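Local coordinates for alkyltransferase-like protein 1 (Schizosaccharomyces pombe, PDB 3GYH), which binds DNA carrying O6-alkylguanine, bends it and flips the damaged base into a hydrophobic pocket, presenting the lesion to nucleotide excision repair, at residues K9-V14 / Q43-L48; A13-P18 / T52-H57; G20-Y25 / W56-N61. All coordinates share one frame; numbering follows the deposited sequence.

How the contacts relate
All three contacts lie in the DNA-binding domain shared with the O6-methylguanine methyltransferases. Contact 1 joins helix 3-14 to helix 38-46; contact 2, its centre about 8 Å away, shares Ala13 and Val14 and meets the loop after helix 38-46; contact 3, about 8 Å from contact 2 and 11 Å from contact 1 between centres, pairs strands 23-24 and 59-60. Strand 23-24 follows helix 3-14 and strand 59-60 follows helix 38-46, so the segments of contacts 1 and 3 alternate, while contact 2 starts with contact 1 and ends with contact 3. Met45 and Leu48 pack on Trp56, shared by contacts 2 and 3, and Val14 on Val59. All three contacts touch the flipped guanine or its pyridyl-oxobutyl group.

Contact 1 (K9-V14 / Q43-L48); sequences KVYDAV and QAMKHL. With PBO (1-pyridin-3-ylbutan-1-one), chain D; nucleotides of chain B.
Tyr11 reaches from helix 3-14 across to the end of helix 38-46 and sends its hydroxyl into a hydrogen bond with the carbonyl of Ala44, OH to O 2.7 Å. The donor sits above the carbonyl plane, 37° out of it, with a C=O...donor angle of 125°, and the oxygen itself lies at the ring's edge. CG of Tyr11 stands anti to the carbonyl carbon (chi1 -74°), which swings the ring off its helix and along the flank of Ala44. Leu48 comes from the opposite direction and lays its CD2 methyl obliquely against the CE2-CZ side of the ring.

Next to the ring, Met45 packs between the helices. Its CB points away from helix 3-14, but bends at chi2 and chi3 bring the thioether back, and CE meets Val14 tip to tip, 3.5 Å from CG2. The same methyl lies 3.8 Å from Val10 CG1 and at the edge of the Tyr11 ring. Val10 CG1 also touches Ala44 CB, at 4.1 Å, where the two helices approach most closely.

On its far side Met45 faces the flipped guanine, with CB 3.4 Å from N1 of DG7 of chain B, while the aliphatic part of Lys46 runs beside the phosphate of that nucleotide. Helix 38-46 is thus backed by helix 3-14 and turned toward the DNA, as befits the recognition helix of the helix-turn-helix DNA-binding domain of the MGMT family.

Contact 2 (A13-P18 / T52-H57); sequences AVCEIP and THVPWH. With PBO (1-pyridin-3-ylbutan-1-one), chain D; nucleotides of chain B.
The wall of the alkylguanine pocket begins here: the loop carrying Trp56 is anchored on the end of helix 3-14 by the ring of Pro55. That ring lies against the backbone of the type I beta turn from Val14 to Ile17, with Pro55 CG 3.0 Å from Val14 O and 3.6 Å from Cys15 CA. The Val14 side chain runs obliquely to the proline ring, with CG1 3.9 Å from CD. Cys15 SG lies over the junction of the two loop residues, 3.8 Å from Val54 CG2 and 3.7 Å from Pro55 CD.

Pro55 is also the centre of an inverse gamma turn, closed by Trp56 N on Val54 O. The Trp56 side chain leaves on the side away from helix 3-14, its CG set between the backbone N and the carbonyl carbon (chi1 63°). There PBO, the adduct's pyridyl-oxobutyl chain, puts C11 over the centre of one indole face. His57 CB lies beneath the opposite face, offset toward the rim. Trp56 O accepts a hydrogen bond from N2 of DG7 of chain B, 2.8 Å away at an N-H...O angle of 160°.

Contact 3 (G20-Y25 / W56-N61); sequences GKVSTY and WHRVIN. With PBO (1-pyridin-3-ylbutan-1-one), chain D; nucleotides of chain B.
Ser23 and Val59, then Thr24 and Ile60, pair as two short parallel strands, and here the packing is tight. Ser23 N gives a nearly straight bond to Arg58 O (2.7 Å, 175°), and Ser23 O takes Ile60 N in its carbonyl plane at 3.0 Å. Val59 CA adds a CA-H...O contact to the same oxygen. Just beyond, Ile60 O accepts a weak bond from Tyr25 N and lies over the centre of one face of the Tyr25 ring. A chi1 of -63° sets that ring beside its own backbone N and turns it across Val59, its CD2 3.7 Å from CG1.

The other end is looser. Lys21 is exposed and contributes just its carbonyl O, 3.3 Å from Arg58 CG. The Arg58 chain extends past it to a salt bridge between NH2 and Glu85 on helix 76-85.

At the DNA end the polar groups converge on one base. Tyr25 OH donates to N3 of DG7 of chain B (2.6 Å), and N2 of that guanine also donates to Val59 O, 3.2 Å away. Val59 O has a second donor in Gln78. The strand pair therefore fixes the sugar-edge side of the extrahelical guanine. The Tyr25 ring lies along the sugar-phosphate backbone of DG7 and DC8 of chain B, with DC8 O3' at its edge, consistent with its inferred role in phosphate rotation in the nucleotide-flipping site of the alkyltransferase fold.

Contact 1 (K9-V14 / Q43-L48)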
loop_
_atom_site.group_PDB
_atom_site.type_symbol
_atom_site.label_atom_id
_atom_site.label_comp_id
_atom_site.label_asym_id
_atom_site.label_seq_id
_atom_site.Cartn_x
_atom_site.Cartn_y
_atom_site.Cartn_z
ATOM N N LYS A 9 -10.933 -2.309 -9.740
ATOM C CA LYS A 9 -10.764 -3.581 -9.041
ATOM C C LYS A 9 -9.770 -3.375 -7.896
ATOM O O LYS A 9 -10.134 -3.449 -6.715
ATOM C CB LYS A 9 -10.279 -4.681 -9.993
ATOM C CG LYS A 9 -11.261 -5.049 -11.114
ATOM C CD LYS A 9 -11.154 -6.514 -11.560
ATOM C CE LYS A 9 -12.358 -6.892 -12.437
ATOM N NZ LYS A 9 -12.394 -8.325 -12.877
ATOM N N VAL A 10 -8.524 -3.082 -8.260
ATOM C CA VAL A 10 -7.527 -2.633 -7.304
ATOM C C VAL A 10 -8.145 -1.825 -6.177
ATOM O O VAL A 10 -7.999 -2.169 -5.004
ATOM C CB VAL A 10 -6.479 -1.762 -7.979
ATOM C CG1 VAL A 10 -5.526 -1.175 -6.945
ATOM C CG2 VAL A 10 -5.742 -2.554 -9.029
ATOM N N TYR A 11 -8.822 -0.736 -6.535
ATOM C CA TYR A 11 -9.367 0.158 -5.535
ATOM C C TYR A 11 -10.255 -0.657 -4.607
ATOM O O TYR A 11 -10.043 -0.683 -3.395
ATOM C CB TYR A 11 -10.123 1.322 -6.183
ATOM C CG TYR A 11 -9.194 2.344 -6.792
ATOM C CD1 TYR A 11 -9.552 3.052 -7.924
ATOM C CD2 TYR A 11 -7.946 2.586 -6.235
ATOM C CE1 TYR A 11 -8.691 3.981 -8.493
ATOM C CE2 TYR A 11 -7.071 3.512 -6.798
ATOM C CZ TYR A 11 -7.452 4.209 -7.928
ATOM O OH TYR A 11 -6.590 5.123 -8.496
ATOM N N ASP A 12 -11.217 -1.369 -5.182
ATOM C CA ASP A 12 -12.081 -2.227 -4.378
ATOM C C ASP A 12 -11.234 -3.077 -3.437
ATOM O O ASP A 12 -11.378 -2.995 -2.215
ATOM C CB ASP A 12 -12.962 -3.090 -5.276
ATOM C CG ASP A 12 -13.894 -2.257 -6.158
ATOM O OD1 ASP A 12 -14.634 -2.855 -6.974
ATOM O OD2 ASP A 12 -13.891 -1.008 -6.034
ATOM N N ALA A 13 -10.325 -3.859 -4.010
ATOM C CA ALA A 13 -9.410 -4.679 -3.228
ATOM C C ALA A 13 -8.778 -3.925 -2.069
ATOM O O ALA A 13 -8.933 -4.304 -0.913
ATOM C CB ALA A 13 -8.344 -5.237 -4.118
ATOM N N VAL A 14 -8.053 -2.859 -2.394
ATOM C CA VAL A 14 -7.298 -2.103 -1.406
ATOM C C VAL A 14 -8.222 -1.627 -0.314
ATOM O O VAL A 14 -7.801 -1.414 0.816
ATOM C CB VAL A 14 -6.640 -0.872 -2.029
ATOM C CG1 VAL A 14 -5.907 -0.071 -0.966
ATOM C CG2 VAL A 14 -5.691 -1.298 -3.152
ATOM N N GLN A 43 0.684 2.410 -9.509
ATOM C CA GLN A 43 0.396 3.562 -10.333
ATOM C C GLN A 43 -1.000 4.006 -9.982
ATOM O O GLN A 43 -1.294 5.192 -9.961
ATOM C CB GLN A 43 0.529 3.223 -11.817
ATOM C CG GLN A 43 1.929 3.519 -12.376
ATOM C CD GLN A 43 2.537 4.840 -11.840
ATOM O OE1 GLN A 43 2.011 5.937 -12.099
ATOM N NE2 GLN A 43 3.650 4.731 -11.096
ATOM N N ALA A 44 -1.846 3.037 -9.659
ATOM C CA ALA A 44 -3.195 3.305 -9.227
ATOM C C ALA A 44 -3.180 4.157 -7.981
ATOM O O ALA A 44 -3.924 5.126 -7.891
ATOM C CB ALA A 44 -3.924 2.004 -8.959
ATOM N N MET A 45 -2.349 3.782 -7.012
ATOM C CA MET A 45 -2.360 4.448 -5.711
ATOM C C MET A 45 -1.859 5.852 -5.917
ATOM O O MET A 45 -2.466 6.820 -5.449
ATOM C CB MET A 45 -1.443 3.752 -4.694
ATOM C CG MET A 45 -1.866 2.357 -4.291
ATOM S SD MET A 45 -3.425 2.221 -3.377
ATOM C CE MET A 45 -4.525 1.650 -4.677
ATOM N N LYS A 46 -0.744 5.946 -6.633
ATOM C CA LYS A 46 -0.145 7.224 -6.952
ATOM C C LYS A 46 -1.169 8.136 -7.593
ATOM O O LYS A 46 -1.044 9.350 -7.505
ATOM C CB LYS A 46 1.039 7.039 -7.894
ATOM C CG LYS A 46 2.002 8.198 -7.900
ATOM C CD LYS A 46 2.641 8.340 -9.255
ATOM C CE LYS A 46 3.368 9.671 -9.386
ATOM N NZ LYS A 46 3.863 9.833 -10.788
ATOM N N HIS A 47 -2.187 7.547 -8.220
ATOM C CA HIS A 47 -3.132 8.289 -9.061
ATOM C C HIS A 47 -4.427 8.653 -8.366
ATOM O O HIS A 47 -5.480 8.644 -8.991
ATOM C CB HIS A 47 -3.467 7.486 -10.319
ATOM C CG HIS A 47 -2.533 7.743 -11.458
ATOM N ND1 HIS A 47 -2.913 7.618 -12.779
ATOM C CD2 HIS A 47 -1.232 8.128 -11.474
ATOM C CE1 HIS A 47 -1.885 7.907 -13.560
ATOM N NE2 HIS A 47 -0.853 8.219 -12.793
ATOM N N LEU A 48 -4.363 8.973 -7.084
ATOM C CA LEU A 48 -5.581 9.129 -6.305
ATOM C C LEU A 48 -5.674 10.508 -5.683
ATOM O O LEU A 48 -4.678 11.032 -5.191
ATOM C CB LEU A 48 -5.615 8.091 -5.193
ATOM C CG LEU A 48 -5.958 6.675 -5.625
ATOM C CD1 LEU A 48 -5.351 5.705 -4.641
ATOM C CD2 LEU A 48 -7.464 6.523 -5.676
HETATM C C10 PBO D . -1.493 7.469 -2.993
HETATM C C11 PBO D . -1.834 8.530 -1.936
HETATM C C12 PBO D . -1.206 9.919 -2.143
HETATM C C13 PBO D . -2.146 11.010 -1.648
HETATM C C14 PBO D . -1.844 11.870 -0.452
HETATM C C15 PBO D . -0.532 12.129 -0.049
HETATM C C16 PBO D . -0.323 12.938 1.068
HETATM C C17 PBO D . -1.422 13.470 1.748
HETATM N "N1'" PBO D . -2.675 13.206 1.331
HETATM C C18 PBO D . -2.908 12.432 0.264
HETATM O O13 PBO D . -3.195 11.219 -2.235
ATOM P P DG B 7 6.541 6.770 -8.021
ATOM O OP1 DG B 7 5.119 6.555 -8.460
ATOM O OP2 DG B 7 6.959 8.099 -7.419
ATOM O "O5'" DG B 7 6.895 5.704 -6.876
ATOM C "C5'" DG B 7 6.488 4.357 -6.989
ATOM C "C4'" DG B 7 6.645 3.707 -5.629
ATOM O "O4'" DG B 7 6.005 4.533 -4.663
ATOM C "C3'" DG B 7 5.852 2.417 -5.695
ATOM O "O3'" DG B 7 6.416 1.476 -4.773
ATOM C "C2'" DG B 7 4.463 2.836 -5.266
ATOM C "C1'" DG B 7 4.764 3.944 -4.279
ATOM N N9 DG B 7 3.701 4.961 -4.234
ATOM C C8 DG B 7 3.692 6.113 -4.906
ATOM N N7 DG B 7 2.560 6.796 -4.585
ATOM C C5 DG B 7 1.860 6.048 -3.706
ATOM C C6 DG B 7 0.647 6.233 -3.045
ATOM O O6 DG B 7 -0.085 7.377 -3.242
ATOM N N1 DG B 7 0.222 5.277 -2.198
ATOM C C2 DG B 7 0.960 4.160 -2.006
ATOM N N2 DG B 7 0.520 3.208 -1.159
ATOM N N3 DG B 7 2.135 3.962 -2.642
ATOM C C4 DG B 7 2.599 4.896 -3.492
#

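Contact 2 (A13-P18 / T52-H57)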
loop_
_atom_site.group_PDB
_atom_site.type_symbol
_atom_site.label_atom_id
_atom_site.label_comp_id
_atom_site.label_asym_id
_atom_site.label_seq_id
_atom_site.Cartn_x
_atom_site.Cartn_y
_atom_site.Cartn_z
ATOM N N ALA A 13 -10.325 -3.859 -4.010
ATOM C CA ALA A 13 -9.410 -4.679 -3.228
ATOM C C ALA A 13 -8.778 -3.925 -2.069
ATOM O O ALA A 13 -8.933 -4.304 -0.913
ATOM C CB ALA A 13 -8.344 -5.237 -4.118
ATOM N N VAL A 14 -8.053 -2.859 -2.394
ATOM C CA VAL A 14 -7.298 -2.103 -1.406
ATOM C C VAL A 14 -8.222 -1.627 -0.314
ATOM O O VAL A 14 -7.801 -1.414 0.816
ATOM C CB VAL A 14 -6.640 -0.872 -2.029
ATOM C CG1 VAL A 14 -5.907 -0.071 -0.966
ATOM C CG2 VAL A 14 -5.691 -1.298 -3.152
ATOM N N CYS A 15 -9.492 -1.472 -0.661
ATOM C CA CYS A 15 -10.486 -0.977 0.273
ATOM C C CYS A 15 -10.948 -2.067 1.222
ATOM O O CYS A 15 -11.717 -1.800 2.147
ATOM C CB CYS A 15 -11.689 -0.414 -0.487
ATOM S SG CYS A 15 -11.637 1.360 -0.726
ATOM N N GLU A 16 -10.485 -3.292 0.989
ATOM C CA GLU A 16 -10.838 -4.416 1.850
ATOM C C GLU A 16 -9.778 -4.722 2.898
ATOM O O GLU A 16 -9.799 -5.782 3.517
ATOM C CB GLU A 16 -11.097 -5.664 1.018
ATOM C CG GLU A 16 -12.219 -5.509 0.032
ATOM C CD GLU A 16 -12.539 -6.806 -0.676
ATOM O OE1 GLU A 16 -13.733 -7.053 -0.957
ATOM O OE2 GLU A 16 -11.594 -7.583 -0.951
ATOM N N ILE A 17 -8.842 -3.800 3.093
ATOM C CA ILE A 17 -7.846 -3.950 4.153
ATOM C C ILE A 17 -8.380 -3.345 5.449
ATOM O O ILE A 17 -8.841 -2.195 5.464
ATOM C CB ILE A 17 -6.489 -3.286 3.787
ATOM C CG1 ILE A 17 -6.018 -3.727 2.398
ATOM C CG2 ILE A 17 -5.433 -3.611 4.838
ATOM C CD1 ILE A 17 -4.764 -3.007 1.904
ATOM N N PRO A 18 -8.335 -4.126 6.543
ATOM C CA PRO A 18 -8.851 -3.669 7.825
ATOM C C PRO A 18 -7.926 -2.653 8.463
ATOM O O PRO A 18 -6.722 -2.654 8.202
ATOM C CB PRO A 18 -8.886 -4.944 8.664
ATOM C CG PRO A 18 -7.828 -5.793 8.080
ATOM C CD PRO A 18 -7.824 -5.505 6.610
ATOM N N THR A 52 -9.525 11.192 -1.336
ATOM C CA THR A 52 -9.971 9.802 -1.469
ATOM C C THR A 52 -10.245 9.155 -0.120
ATOM O O THR A 52 -9.541 9.414 0.856
ATOM C CB THR A 52 -8.916 8.952 -2.193
ATOM O OG1 THR A 52 -9.500 7.709 -2.609
ATOM C CG2 THR A 52 -7.747 8.669 -1.266
ATOM N N HIS A 53 -11.271 8.312 -0.072
ATOM C CA HIS A 53 -11.614 7.609 1.151
ATOM C C HIS A 53 -11.167 6.159 1.023
ATOM O O HIS A 53 -11.917 5.230 1.323
ATOM C CB HIS A 53 -13.118 7.720 1.446
ATOM C CG HIS A 53 -13.517 9.008 2.109
ATOM N ND1 HIS A 53 -13.350 9.236 3.460
ATOM C CD2 HIS A 53 -14.085 10.132 1.607
ATOM C CE1 HIS A 53 -13.793 10.446 3.761
ATOM N NE2 HIS A 53 -14.244 11.010 2.655
ATOM N N VAL A 54 -9.929 5.980 0.568
ATOM C CA VAL A 54 -9.381 4.657 0.243
ATOM C C VAL A 54 -8.065 4.455 0.973
ATOM O O VAL A 54 -7.223 5.350 1.007
ATOM C CB VAL A 54 -9.107 4.504 -1.275
ATOM C CG1 VAL A 54 -8.430 3.175 -1.569
ATOM C CG2 VAL A 54 -10.393 4.642 -2.069
ATOM N N PRO A 55 -7.874 3.263 1.537
ATOM C CA PRO A 55 -6.816 3.021 2.494
ATOM C C PRO A 55 -5.483 2.893 1.780
ATOM O O PRO A 55 -4.751 1.938 1.993
ATOM C CB PRO A 55 -7.205 1.678 3.108
ATOM C CG PRO A 55 -8.337 1.129 2.259
ATOM C CD PRO A 55 -8.512 2.017 1.095
ATOM N N TRP A 56 -5.178 3.859 0.933
ATOM C CA TRP A 56 -3.953 3.818 0.164
ATOM C C TRP A 56 -2.730 3.620 1.058
ATOM O O TRP A 56 -1.690 3.137 0.605
ATOM C CB TRP A 56 -3.802 5.076 -0.693
ATOM C CG TRP A 56 -3.701 6.315 0.106
ATOM C CD1 TRP A 56 -4.726 7.136 0.479
ATOM C CD2 TRP A 56 -2.505 6.888 0.657
ATOM N NE1 TRP A 56 -4.242 8.191 1.222
ATOM C CE2 TRP A 56 -2.883 8.061 1.348
ATOM C CE3 TRP A 56 -1.151 6.527 0.632
ATOM C CZ2 TRP A 56 -1.957 8.876 2.007
ATOM C CZ3 TRP A 56 -0.231 7.342 1.290
ATOM C CH2 TRP A 56 -0.642 8.501 1.967
ATOM N N HIS A 57 -2.851 3.990 2.330
ATOM C CA HIS A 57 -1.710 3.887 3.239
ATOM C C HIS A 57 -1.428 2.444 3.617
ATOM O O HIS A 57 -0.347 2.131 4.092
ATOM C CB HIS A 57 -1.917 4.732 4.493
ATOM C CG HIS A 57 -3.270 4.578 5.106
ATOM N ND1 HIS A 57 -4.386 5.224 4.616
ATOM C CD2 HIS A 57 -3.691 3.847 6.167
ATOM C CE1 HIS A 57 -5.436 4.899 5.352
ATOM N NE2 HIS A 57 -5.043 4.062 6.297
HETATM C C10 PBO D . -1.493 7.469 -2.993
HETATM C C11 PBO D . -1.834 8.530 -1.936
HETATM C C12 PBO D . -1.206 9.919 -2.143
HETATM C C13 PBO D . -2.146 11.010 -1.648
HETATM C C14 PBO D . -1.844 11.870 -0.452
HETATM C C15 PBO D . -0.532 12.129 -0.049
HETATM C C16 PBO D . -0.323 12.938 1.068
HETATM C C17 PBO D . -1.422 13.470 1.748
HETATM N "N1'" PBO D . -2.675 13.206 1.331
HETATM C C18 PBO D . -2.908 12.432 0.264
HETATM O O13 PBO D . -3.195 11.219 -2.235
ATOM P P DG B 7 6.541 6.770 -8.021
ATOM O OP1 DG B 7 5.119 6.555 -8.460
ATOM O OP2 DG B 7 6.959 8.099 -7.419
ATOM O "O5'" DG B 7 6.895 5.704 -6.876
ATOM C "C5'" DG B 7 6.488 4.357 -6.989
ATOM C "C4'" DG B 7 6.645 3.707 -5.629
ATOM O "O4'" DG B 7 6.005 4.533 -4.663
ATOM C "C3'" DG B 7 5.852 2.417 -5.695
ATOM O "O3'" DG B 7 6.416 1.476 -4.773
ATOM C "C2'" DG B 7 4.463 2.836 -5.266
ATOM C "C1'" DG B 7 4.764 3.944 -4.279
ATOM N N9 DG B 7 3.701 4.961 -4.234
ATOM C C8 DG B 7 3.692 6.113 -4.906
ATOM N N7 DG B 7 2.560 6.796 -4.585
ATOM C C5 DG B 7 1.860 6.048 -3.706
ATOM C C6 DG B 7 0.647 6.233 -3.045
ATOM O O6 DG B 7 -0.085 7.377 -3.242
ATOM N N1 DG B 7 0.222 5.277 -2.198
ATOM C C2 DG B 7 0.960 4.160 -2.006
ATOM N N2 DG B 7 0.520 3.208 -1.159
ATOM N N3 DG B 7 2.135 3.962 -2.642
ATOM C C4 DG B 7 2.599 4.896 -3.492
#

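Contact 3 (G20-Y25 / W56-N61)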
loop_
_atom_site.group_PDB
_atom_site.type_symbol
_atom_site.label_atom_id
_atom_site.label_comp_id
_atom_site.label_asym_id
_atom_site.label_seq_id
_atom_site.Cartn_x
_atom_site.Cartn_y
_atom_site.Cartn_z
ATOM N N GLY A 20 -5.381 -1.151 10.741
ATOM C CA GLY A 20 -4.245 -1.749 11.435
ATOM C C GLY A 20 -3.579 -2.927 10.738
ATOM O O GLY A 20 -2.434 -3.262 11.057
ATOM N N LYS A 21 -4.289 -3.567 9.804
ATOM C CA LYS A 21 -3.660 -4.480 8.823
ATOM C C LYS A 21 -3.124 -3.744 7.588
ATOM O O LYS A 21 -3.623 -2.681 7.224
ATOM C CB LYS A 21 -4.645 -5.561 8.372
ATOM C CG LYS A 21 -4.525 -6.858 9.133
ATOM C CD LYS A 21 -4.944 -6.678 10.582
ATOM C CE LYS A 21 -5.914 -7.777 11.007
ATOM N NZ LYS A 21 -6.198 -7.722 12.474
ATOM N N VAL A 22 -2.115 -4.317 6.943
ATOM C CA VAL A 22 -1.722 -3.854 5.616
ATOM C C VAL A 22 -1.732 -4.954 4.563
ATOM O O VAL A 22 -1.951 -6.118 4.873
ATOM C CB VAL A 22 -0.339 -3.183 5.608
ATOM C CG1 VAL A 22 -0.318 -1.981 6.518
ATOM C CG2 VAL A 22 0.741 -4.171 5.965
ATOM N N SER A 23 -1.504 -4.556 3.312
ATOM C CA SER A 23 -1.099 -5.475 2.264
ATOM C C SER A 23 -0.008 -4.912 1.344
ATOM O O SER A 23 0.662 -3.920 1.668
ATOM C CB SER A 23 -2.299 -5.932 1.449
ATOM O OG SER A 23 -1.857 -6.657 0.320
ATOM N N THR A 24 0.173 -5.561 0.195
ATOM C CA THR A 24 1.366 -5.358 -0.604
ATOM C C THR A 24 1.067 -5.249 -2.099
ATOM O O THR A 24 0.289 -6.038 -2.657
ATOM C CB THR A 24 2.411 -6.458 -0.323
ATOM O OG1 THR A 24 3.714 -5.963 -0.652
ATOM C CG2 THR A 24 2.122 -7.747 -1.126
ATOM N N TYR A 25 1.675 -4.251 -2.739
ATOM C CA TYR A 25 1.552 -4.041 -4.184
ATOM C C TYR A 25 1.331 -5.366 -4.895
ATOM O O TYR A 25 0.266 -5.606 -5.472
ATOM C CB TYR A 25 2.811 -3.356 -4.725
ATOM C CG TYR A 25 3.032 -1.966 -4.141
ATOM C CD1 TYR A 25 4.305 -1.490 -3.868
ATOM C CD2 TYR A 25 1.953 -1.140 -3.853
ATOM C CE1 TYR A 25 4.501 -0.229 -3.323
ATOM C CE2 TYR A 25 2.134 0.115 -3.323
ATOM C CZ TYR A 25 3.405 0.574 -3.053
ATOM O OH TYR A 25 3.563 1.844 -2.517
ATOM N N TRP A 56 -5.178 3.859 0.933
ATOM C CA TRP A 56 -3.953 3.818 0.164
ATOM C C TRP A 56 -2.730 3.620 1.058
ATOM O O TRP A 56 -1.690 3.137 0.605
ATOM C CB TRP A 56 -3.802 5.076 -0.693
ATOM C CG TRP A 56 -3.701 6.315 0.106
ATOM C CD1 TRP A 56 -4.726 7.136 0.479
ATOM C CD2 TRP A 56 -2.505 6.888 0.657
ATOM N NE1 TRP A 56 -4.242 8.191 1.222
ATOM C CE2 TRP A 56 -2.883 8.061 1.348
ATOM C CE3 TRP A 56 -1.151 6.527 0.632
ATOM C CZ2 TRP A 56 -1.957 8.876 2.007
ATOM C CZ3 TRP A 56 -0.231 7.342 1.290
ATOM C CH2 TRP A 56 -0.642 8.501 1.967
ATOM N N HIS A 57 -2.851 3.990 2.330
ATOM C CA HIS A 57 -1.710 3.887 3.239
ATOM C C HIS A 57 -1.428 2.444 3.617
ATOM O O HIS A 57 -0.347 2.131 4.092
ATOM C CB HIS A 57 -1.917 4.732 4.493
ATOM C CG HIS A 57 -3.270 4.578 5.106
ATOM N ND1 HIS A 57 -4.386 5.224 4.616
ATOM C CD2 HIS A 57 -3.691 3.847 6.167
ATOM C CE1 HIS A 57 -5.436 4.899 5.352
ATOM N NE2 HIS A 57 -5.043 4.062 6.297
ATOM N N ARG A 58 -2.404 1.574 3.402
ATOM C CA ARG A 58 -2.313 0.209 3.878
ATOM C C ARG A 58 -1.641 -0.695 2.851
ATOM O O ARG A 58 -1.857 -1.908 2.831
ATOM C CB ARG A 58 -3.699 -0.323 4.225
ATOM C CG ARG A 58 -4.179 0.124 5.573
ATOM C CD ARG A 58 -5.677 0.130 5.606
ATOM N NE ARG A 58 -6.178 0.975 6.682
ATOM C CZ ARG A 58 -7.465 1.189 6.924
ATOM N NH1 ARG A 58 -8.386 0.616 6.157
ATOM N NH2 ARG A 58 -7.827 1.971 7.935
ATOM N N VAL A 59 -0.818 -0.098 2.001
ATOM C CA VAL A 59 -0.230 -0.820 0.886
ATOM C C VAL A 59 1.252 -0.471 0.736
ATOM O O VAL A 59 1.597 0.508 0.070
ATOM C CB VAL A 59 -0.983 -0.506 -0.409
ATOM C CG1 VAL A 59 -0.814 -1.613 -1.395
ATOM C CG2 VAL A 59 -2.457 -0.283 -0.116
ATOM N N ILE A 60 2.115 -1.262 1.375
ATOM C CA ILE A 60 3.565 -1.072 1.293
ATOM C C ILE A 60 4.187 -2.101 0.349
ATOM O O ILE A 60 3.480 -2.722 -0.438
ATOM C CB ILE A 60 4.238 -1.206 2.665
ATOM C CG1 ILE A 60 4.122 -2.641 3.167
ATOM C CG2 ILE A 60 3.642 -0.231 3.662
ATOM C CD1 ILE A 60 5.413 -3.170 3.733
ATOM N N ASN A 61 5.502 -2.281 0.421
ATOM C CA ASN A 61 6.164 -3.203 -0.487
ATOM C C ASN A 61 6.493 -4.559 0.128
ATOM O O ASN A 61 6.574 -4.708 1.351
ATOM C CB ASN A 61 7.426 -2.579 -1.062
ATOM C CG ASN A 61 8.451 -2.269 -0.003
ATOM O OD1 ASN A 61 8.766 -3.114 0.839
ATOM N ND2 ASN A 61 8.984 -1.047 -0.034
HETATM C C10 PBO D . -1.493 7.469 -2.993
HETATM C C11 PBO D . -1.834 8.530 -1.936
HETATM C C12 PBO D . -1.206 9.919 -2.143
HETATM C C13 PBO D . -2.146 11.010 -1.648
HETATM C C14 PBO D . -1.844 11.870 -0.452
HETATM C C15 PBO D . -0.532 12.129 -0.049
HETATM C C16 PBO D . -0.323 12.938 1.068
HETATM C C17 PBO D . -1.422 13.470 1.748
HETATM N "N1'" PBO D . -2.675 13.206 1.331
HETATM C C18 PBO D . -2.908 12.432 0.264
HETATM O O13 PBO D . -3.195 11.219 -2.235
ATOM P P DG B 7 6.541 6.770 -8.021
ATOM O OP1 DG B 7 5.119 6.555 -8.460
ATOM O OP2 DG B 7 6.959 8.099 -7.419
ATOM O "O5'" DG B 7 6.895 5.704 -6.876
ATOM C "C5'" DG B 7 6.488 4.357 -6.989
ATOM C "C4'" DG B 7 6.645 3.707 -5.629
ATOM O "O4'" DG B 7 6.005 4.533 -4.663
ATOM C "C3'" DG B 7 5.852 2.417 -5.695
ATOM O "O3'" DG B 7 6.416 1.476 -4.773
ATOM C "C2'" DG B 7 4.463 2.836 -5.266
ATOM C "C1'" DG B 7 4.764 3.944 -4.279
ATOM N N9 DG B 7 3.701 4.961 -4.234
ATOM C C8 DG B 7 3.692 6.113 -4.906
ATOM N N7 DG B 7 2.560 6.796 -4.585
ATOM C C5 DG B 7 1.860 6.048 -3.706
ATOM C C6 DG B 7 0.647 6.233 -3.045
ATOM O O6 DG B 7 -0.085 7.377 -3.242
ATOM N N1 DG B 7 0.222 5.277 -2.198
ATOM C C2 DG B 7 0.960 4.160 -2.006
ATOM N N2 DG B 7 0.520 3.208 -1.159
ATOM N N3 DG B 7 2.135 3.962 -2.642
ATOM C C4 DG B 7 2.599 4.896 -3.492
ATOM P P DC B 8 7.597 0.732 -5.537
ATOM O OP1 DC B 8 7.767 -0.159 -4.368
ATOM O OP2 DC B 8 8.780 1.364 -6.154
ATOM O "O5'" DC B 8 6.850 -0.096 -6.680
ATOM C "C5'" DC B 8 5.661 -0.796 -6.374
ATOM C "C4'" DC B 8 5.760 -2.232 -6.838
ATOM O "O4'" DC B 8 6.519 -2.298 -8.076
ATOM C "C3'" DC B 8 6.434 -3.136 -5.817
ATOM O "O3'" DC B 8 5.625 -4.271 -5.645
ATOM C "C2'" DC B 8 7.754 -3.506 -6.463
ATOM C "C1'" DC B 8 7.451 -3.333 -7.952
ATOM N N1 DC B 8 8.652 -2.986 -8.702
ATOM C C2 DC B 8 9.137 -3.895 -9.644
ATOM O O2 DC B 8 8.511 -4.946 -9.831
ATOM N N3 DC B 8 10.265 -3.600 -10.338
ATOM C C4 DC B 8 10.892 -2.459 -10.090
ATOM N N4 DC B 8 11.990 -2.215 -10.787
ATOM C C5 DC B 8 10.419 -1.522 -9.122
ATOM C C6 DC B 8 9.302 -1.821 -8.446
#